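PDB 4XJW: sialidase B from Streptococcus pneumoniae serotype 4, which cleaves terminal sialic acids from oligosaccharides, glycoproteins and glycolipids, acting as an intramolecular trans-sialidase of glycosyl hydrolase family 33. Local coordinates for residues A[227-241]-A[256-270]. The protein carries 1 engineered substitution. Sequence-based numbering, arbitrary orientation.
Sequences YGGTHDSKSKINIAT and FAMKFNDYEEQLVYW
Ile239 O receives two backbone N-H groups, from Ala257 N at 2.9 Å and, weakly, from Met258 N at 3.4 Å. In return Ile239 N bonds Met258 O at 3.0 Å. Ala257 and Met258 thus both face Ile239, a classic beta bulge. Beside it, Asn238 uses both ends of its amide. Asn238 OD1 accepts the N-H of Phe260, whose N lies above the plane of the side-chain carbonyl. ND2 lies over one face of the Phe256 ring and donates to Tyr227 OH. That hydroxyl also meets the edge of the Phe256 ring and bonds Thr201 O. With CG anti to the backbone N (chi1 180°) the Lys236 chain runs out past Tyr263 CB, and the bend at chi4 brings NZ to Tyr263 O in a weak bond. NZ also reaches a water that joins it to Asp262 OD1 and Tyr263 N. Further along, one face of the Trp270 indole lies flat against the Gly228-Gly229 peptide. Gly228 CA stands 3.6 Å from the centroid of the six-membered ring in a CH-pi contact, and Trp270 NE1 bonds Ser279 O. A water links Tyr227 O with Gln266 O and Val268 N. The long loop after strand 255-256 is thereby tied to a sialidase propeller blade and to the loop carrying Asp232, the probable proton acceptor.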
loop_
_atom_site.group_PDB
_atom_site.type_symbol
_atom_site.label_atom_id
_atom_site.label_comp_id
_atom_site.label_asym_id
_atom_site.label_seq_id
_atom_site.Cartn_x
_atom_site.Cartn_y
_atom_site.Cartn_z
ATOM N N TYR A 227 7.034 5.271 6.239
ATOM C CA TYR A 227 8.027 6.330 6.069
ATOM C C TYR A 227 9.369 5.838 5.533
ATOM O O TYR A 227 9.991 6.537 4.733
ATOM C CB TYR A 227 8.201 7.129 7.374
ATOM C CG TYR A 227 6.938 7.852 7.759
ATOM C CD1 TYR A 227 5.917 7.187 8.442
ATOM C CD2 TYR A 227 6.743 9.186 7.405
ATOM C CE1 TYR A 227 4.735 7.837 8.771
ATOM C CE2 TYR A 227 5.553 9.851 7.731
ATOM C CZ TYR A 227 4.565 9.164 8.418
ATOM O OH TYR A 227 3.386 9.792 8.754
ATOM N N GLY A 228 9.785 4.650 5.974
ATOM C CA GLY A 228 11.086 4.084 5.635
ATOM C C GLY A 228 11.004 3.156 4.438
ATOM O O GLY A 228 11.297 1.951 4.527
ATOM N N GLY A 229 10.612 3.711 3.296
ATOM C CA GLY A 229 10.323 2.887 2.137
ATOM C C GLY A 229 9.063 2.072 2.392
ATOM O O GLY A 229 8.300 2.371 3.312
ATOM N N THR A 230 8.856 1.022 1.604
ATOM C CA THR A 230 7.651 0.194 1.720
ATOM C C THR A 230 7.776 -0.971 2.701
ATOM O O THR A 230 6.819 -1.725 2.879
ATOM C CB THR A 230 7.192 -0.321 0.354
ATOM O OG1 THR A 230 8.303 -0.933 -0.321
ATOM C CG2 THR A 230 6.640 0.813 -0.496
ATOM N N HIS A 231 8.944 -1.112 3.343
ATOM C CA HIS A 231 9.201 -2.245 4.242
ATOM C C HIS A 231 8.163 -2.406 5.359
ATOM O O HIS A 231 7.696 -1.417 5.944
ATOM C CB HIS A 231 10.563 -2.107 4.926
ATOM C CG HIS A 231 11.731 -2.101 3.997
ATOM N ND1 HIS A 231 11.913 -3.042 3.005
ATOM C CD2 HIS A 231 12.806 -1.276 3.933
ATOM C CE1 HIS A 231 13.041 -2.792 2.362
ATOM N NE2 HIS A 231 13.603 -1.727 2.912
ATOM N N ASP A 232 7.827 -3.656 5.675
ATOM C CA ASP A 232 7.070 -3.937 6.887
ATOM C C ASP A 232 7.918 -3.546 8.101
ATOM O O ASP A 232 9.135 -3.357 7.983
ATOM C CB ASP A 232 6.761 -5.433 7.042
ATOM C CG ASP A 232 5.868 -5.999 5.951
ATOM O OD1 ASP A 232 5.365 -5.249 5.101
ATOM O OD2 ASP A 232 5.695 -7.244 5.949
ATOM N N SER A 233 7.293 -3.478 9.269
ATOM C CA SER A 233 8.014 -3.320 10.534
ATOM C C SER A 233 9.133 -4.371 10.645
ATOM O O SER A 233 8.949 -5.483 10.155
ATOM C CB SER A 233 7.046 -3.476 11.702
ATOM O OG SER A 233 6.010 -2.511 11.626
ATOM N N LYS A 234 10.280 -4.062 11.270
ATOM C CA LYS A 234 10.572 -2.797 11.943
ATOM C C LYS A 234 10.699 -1.647 10.939
ATOM O O LYS A 234 11.289 -1.797 9.868
ATOM C CB LYS A 234 11.881 -2.938 12.742
ATOM C CG LYS A 234 13.089 -3.304 11.878
ATOM C CD LYS A 234 14.345 -3.609 12.693
ATOM C CE LYS A 234 15.491 -3.978 11.755
ATOM N NZ LYS A 234 16.837 -3.928 12.394
ATOM N N SER A 235 10.107 -0.512 11.284
ATOM C CA SER A 235 10.205 0.684 10.458
ATOM C C SER A 235 9.592 1.843 11.234
ATOM O O SER A 235 9.304 1.714 12.429
ATOM C CB SER A 235 9.438 0.485 9.153
ATOM O OG SER A 235 9.766 1.487 8.209
ATOM N N LYS A 236 9.386 2.971 10.560
ATOM C CA LYS A 236 8.439 3.967 11.053
ATOM C C LYS A 236 7.211 3.877 10.164
ATOM O O LYS A 236 7.281 4.080 8.938
ATOM C CB LYS A 236 8.979 5.400 11.047
ATOM C CG LYS A 236 7.911 6.373 11.572
ATOM C CD LYS A 236 8.314 7.843 11.482
ATOM C CE LYS A 236 7.123 8.721 11.876
ATOM N NZ LYS A 236 6.612 8.403 13.248
ATOM N N ILE A 237 6.092 3.527 10.786
ATOM C CA ILE A 237 4.812 3.471 10.098
ATOM C C ILE A 237 3.734 4.000 11.031
ATOM O O ILE A 237 3.731 3.657 12.215
ATOM C CB ILE A 237 4.442 2.019 9.715
ATOM C CG1 ILE A 237 5.555 1.358 8.901
ATOM C CG2 ILE A 237 3.085 1.990 8.991
ATOM C CD1 ILE A 237 5.400 -0.162 8.767
ATOM N N ASN A 238 2.838 4.840 10.501
ATOM C CA ASN A 238 1.656 5.308 11.231
ATOM C C ASN A 238 0.407 4.782 10.523
ATOM O O ASN A 238 0.479 4.404 9.363
ATOM C CB ASN A 238 1.599 6.848 11.240
ATOM C CG ASN A 238 2.665 7.497 12.125
ATOM O OD1 ASN A 238 3.087 6.941 13.133
ATOM N ND2 ASN A 238 3.079 8.707 11.750
ATOM N N ILE A 239 -0.739 4.788 11.202
ATOM C CA ILE A 239 -2.018 4.485 10.544
ATOM C C ILE A 239 -2.733 5.790 10.230
ATOM O O ILE A 239 -2.949 6.611 11.122
ATOM C CB ILE A 239 -2.930 3.612 11.423
ATOM C CG1 ILE A 239 -2.210 2.337 11.891
ATOM C CG2 ILE A 239 -4.211 3.270 10.667
ATOM C CD1 ILE A 239 -1.634 1.476 10.755
ATOM N N ALA A 240 -3.085 5.990 8.960
ATOM C CA ALA A 240 -3.763 7.216 8.530
ATOM C C ALA A 240 -5.152 6.877 8.012
ATOM O O ALA A 240 -5.413 5.740 7.601
ATOM C CB ALA A 240 -2.949 7.945 7.452
ATOM N N THR A 241 -6.041 7.866 8.040
ATOM C CA THR A 241 -7.413 7.684 7.552
ATOM C C THR A 241 -7.873 8.867 6.713
ATOM O O THR A 241 -7.376 9.986 6.872
ATOM C CB THR A 241 -8.452 7.444 8.695
ATOM O OG1 THR A 241 -8.489 8.570 9.572
ATOM C CG2 THR A 241 -8.105 6.235 9.543
ATOM N N PHE A 256 -4.194 11.180 11.263
ATOM C CA PHE A 256 -3.695 9.944 11.869
ATOM C C PHE A 256 -4.701 9.349 12.835
ATOM O O PHE A 256 -5.302 10.065 13.640
ATOM C CB PHE A 256 -2.364 10.149 12.615
ATOM C CG PHE A 256 -1.230 10.578 11.740
ATOM C CD1 PHE A 256 -0.745 9.737 10.743
ATOM C CD2 PHE A 256 -0.622 11.811 11.924
ATOM C CE1 PHE A 256 0.309 10.143 9.931
ATOM C CE2 PHE A 256 0.428 12.219 11.126
ATOM C CZ PHE A 256 0.899 11.386 10.127
ATOM N N ALA A 257 -4.860 8.031 12.751
ATOM C CA ALA A 257 -5.613 7.255 13.728
ATOM C C ALA A 257 -4.705 6.729 14.834
ATOM O O ALA A 257 -5.110 6.665 16.003
ATOM C CB ALA A 257 -6.356 6.106 13.058
ATOM N N MET A 258 -3.492 6.320 14.463
ATOM C CA MET A 258 -2.476 5.889 15.428
ATOM C C MET A 258 -1.130 6.396 14.957
ATOM O O MET A 258 -0.770 6.235 13.784
ATOM C CB MET A 258 -2.421 4.355 15.546
ATOM C CG MET A 258 -3.692 3.716 16.087
ATOM S SD MET A 258 -3.482 1.945 16.343
ATOM C CE MET A 258 -5.156 1.496 16.802
ATOM N N LYS A 259 -0.379 7.006 15.867
ATOM C CA LYS A 259 0.921 7.548 15.511
ATOM C C LYS A 259 1.866 7.510 16.697
ATOM O O LYS A 259 1.437 7.519 17.860
ATOM C CB LYS A 259 0.783 8.985 15.028
ATOM C CG LYS A 259 0.464 9.944 16.158
ATOM C CD LYS A 259 0.471 11.381 15.686
ATOM C CE LYS A 259 1.746 11.651 14.930
ATOM N NZ LYS A 259 1.874 13.063 14.477
ATOM N N PHE A 260 3.157 7.449 16.382
ATOM C CA PHE A 260 4.228 7.586 17.356
ATOM C C PHE A 260 5.109 8.743 16.929
ATOM O O PHE A 260 5.177 9.078 15.742
ATOM C CB PHE A 260 5.094 6.329 17.390
ATOM C CG PHE A 260 4.505 5.194 18.167
ATOM C CD1 PHE A 260 4.048 5.378 19.465
ATOM C CD2 PHE A 260 4.425 3.925 17.604
ATOM C CE1 PHE A 260 3.534 4.306 20.197
ATOM C CE2 PHE A 260 3.902 2.858 18.329
ATOM C CZ PHE A 260 3.457 3.053 19.619
ATOM N N ASN A 261 5.800 9.343 17.895
ATOM C CA ASN A 261 6.587 10.539 17.618
ATOM C C ASN A 261 8.055 10.413 17.985
ATOM O O ASN A 261 8.786 11.416 18.019
ATOM C CB ASN A 261 5.959 11.756 18.294
ATOM C CG ASN A 261 4.658 12.169 17.631
ATOM O OD1 ASN A 261 4.571 12.235 16.402
ATOM N ND2 ASN A 261 3.640 12.420 18.432
ATOM N N ASP A 262 8.488 9.180 18.230
ATOM C CA ASP A 262 9.892 8.925 18.512
ATOM C C ASP A 262 10.787 9.229 17.303
ATOM O O ASP A 262 11.951 9.606 17.468
ATOM C CB ASP A 262 10.118 7.496 19.043
ATOM C CG ASP A 262 9.442 6.408 18.199
ATOM O OD1 ASP A 262 8.306 6.614 17.711
ATOM O OD2 ASP A 262 10.040 5.315 18.073
ATOM N N TYR A 263 10.243 9.063 16.100
ATOM C CA TYR A 263 10.910 9.496 14.878
ATOM C C TYR A 263 10.077 10.545 14.149
ATOM O O TYR A 263 8.842 10.484 14.166
ATOM C CB TYR A 263 11.159 8.305 13.957
ATOM C CG TYR A 263 12.395 7.513 14.302
ATOM C CD1 TYR A 263 12.525 6.899 15.544
ATOM C CD2 TYR A 263 13.425 7.379 13.392
ATOM C CE1 TYR A 263 13.652 6.163 15.875
ATOM C CE2 TYR A 263 14.572 6.629 13.706
ATOM C CZ TYR A 263 14.672 6.033 14.954
ATOM O OH TYR A 263 15.795 5.309 15.292
ATOM N N GLU A 264 10.762 11.508 13.528
ATOM C CA GLU A 264 10.120 12.556 12.734
ATOM C C GLU A 264 9.345 11.976 11.544
ATOM O O GLU A 264 9.753 10.981 10.955
ATOM C CB GLU A 264 11.181 13.554 12.241
ATOM C CG GLU A 264 10.654 14.704 11.374
ATOM C CD GLU A 264 11.755 15.465 10.637
ATOM O OE1 GLU A 264 12.912 14.998 10.605
ATOM O OE2 GLU A 264 11.455 16.540 10.079
ATOM N N GLU A 265 8.226 12.603 11.195
ATOM C CA GLU A 265 7.516 12.252 9.971
ATOM C C GLU A 265 8.245 12.882 8.788
ATOM O O GLU A 265 8.083 14.081 8.518
ATOM C CB GLU A 265 6.069 12.748 10.038
ATOM C CG GLU A 265 5.236 12.085 11.136
ATOM C CD GLU A 265 4.241 13.055 11.771
ATOM O OE1 GLU A 265 4.036 14.159 11.215
ATOM O OE2 GLU A 265 3.672 12.712 12.824
ATOM N N GLN A 266 9.058 12.090 8.095
ATOM C CA GLN A 266 9.878 12.596 7.000
ATOM C C GLN A 266 9.461 12.007 5.670
ATOM O O GLN A 266 9.272 10.793 5.558
ATOM C CB GLN A 266 11.340 12.210 7.208
ATOM C CG GLN A 266 12.108 13.043 8.192
ATOM C CD GLN A 266 13.479 12.459 8.439
ATOM O OE1 GLN A 266 13.661 11.660 9.349
ATOM N NE2 GLN A 266 14.449 12.842 7.615
ATOM N N LEU A 267 9.363 12.871 4.668
ATOM C CA LEU A 267 9.128 12.465 3.292
ATOM C C LEU A 267 10.502 12.153 2.696
ATOM O O LEU A 267 11.244 13.060 2.316
ATOM C CB LEU A 267 8.422 13.605 2.540
ATOM C CG LEU A 267 7.670 13.335 1.238
ATOM C CD1 LEU A 267 6.479 12.446 1.485
ATOM C CD2 LEU A 267 7.215 14.651 0.593
ATOM N N VAL A 268 10.853 10.871 2.640
ATOM C CA VAL A 268 12.192 10.460 2.223
ATOM C C VAL A 268 12.115 9.653 0.940
ATOM O O VAL A 268 11.244 8.789 0.784
ATOM C CB VAL A 268 12.881 9.590 3.300
ATOM C CG1 VAL A 268 14.331 9.314 2.924
ATOM C CG2 VAL A 268 12.804 10.271 4.657
ATOM N N TYR A 269 13.009 9.951 0.007
ATOM C CA TYR A 269 13.206 9.087 -1.142
ATOM C C TYR A 269 14.041 7.893 -0.693
ATOM O O TYR A 269 15.233 8.028 -0.431
ATOM C CB TYR A 269 13.941 9.828 -2.261
ATOM C CG TYR A 269 14.358 8.890 -3.360
ATOM C CD1 TYR A 269 13.450 8.480 -4.332
ATOM C CD2 TYR A 269 15.654 8.371 -3.404
ATOM C CE1 TYR A 269 13.828 7.588 -5.327
ATOM C CE2 TYR A 269 16.039 7.490 -4.395
ATOM C CZ TYR A 269 15.121 7.104 -5.356
ATOM O OH TYR A 269 15.514 6.224 -6.341
ATOM N N TRP A 270 13.417 6.727 -0.593
ATOM C CA TRP A 270 14.129 5.533 -0.160
ATOM C C TRP A 270 14.862 4.931 -1.348
ATOM O O TRP A 270 14.289 4.785 -2.426
ATOM C CB TRP A 270 13.157 4.516 0.443
ATOM C CG TRP A 270 13.725 3.845 1.655
ATOM C CD1 TRP A 270 14.182 2.553 1.755
ATOM C CD2 TRP A 270 13.969 4.457 2.919
ATOM N NE1 TRP A 270 14.656 2.323 3.019
ATOM C CE2 TRP A 270 14.536 3.473 3.756
ATOM C CE3 TRP A 270 13.734 5.735 3.440
ATOM C CZ2 TRP A 270 14.882 3.740 5.091
ATOM C CZ3 TRP A 270 14.070 5.993 4.747
ATOM C CH2 TRP A 270 14.644 5.006 5.559
HETATM O O HOH W 1 8.745 8.897 3.738
HETATM O O HOH W 2 8.341 6.963 15.086
#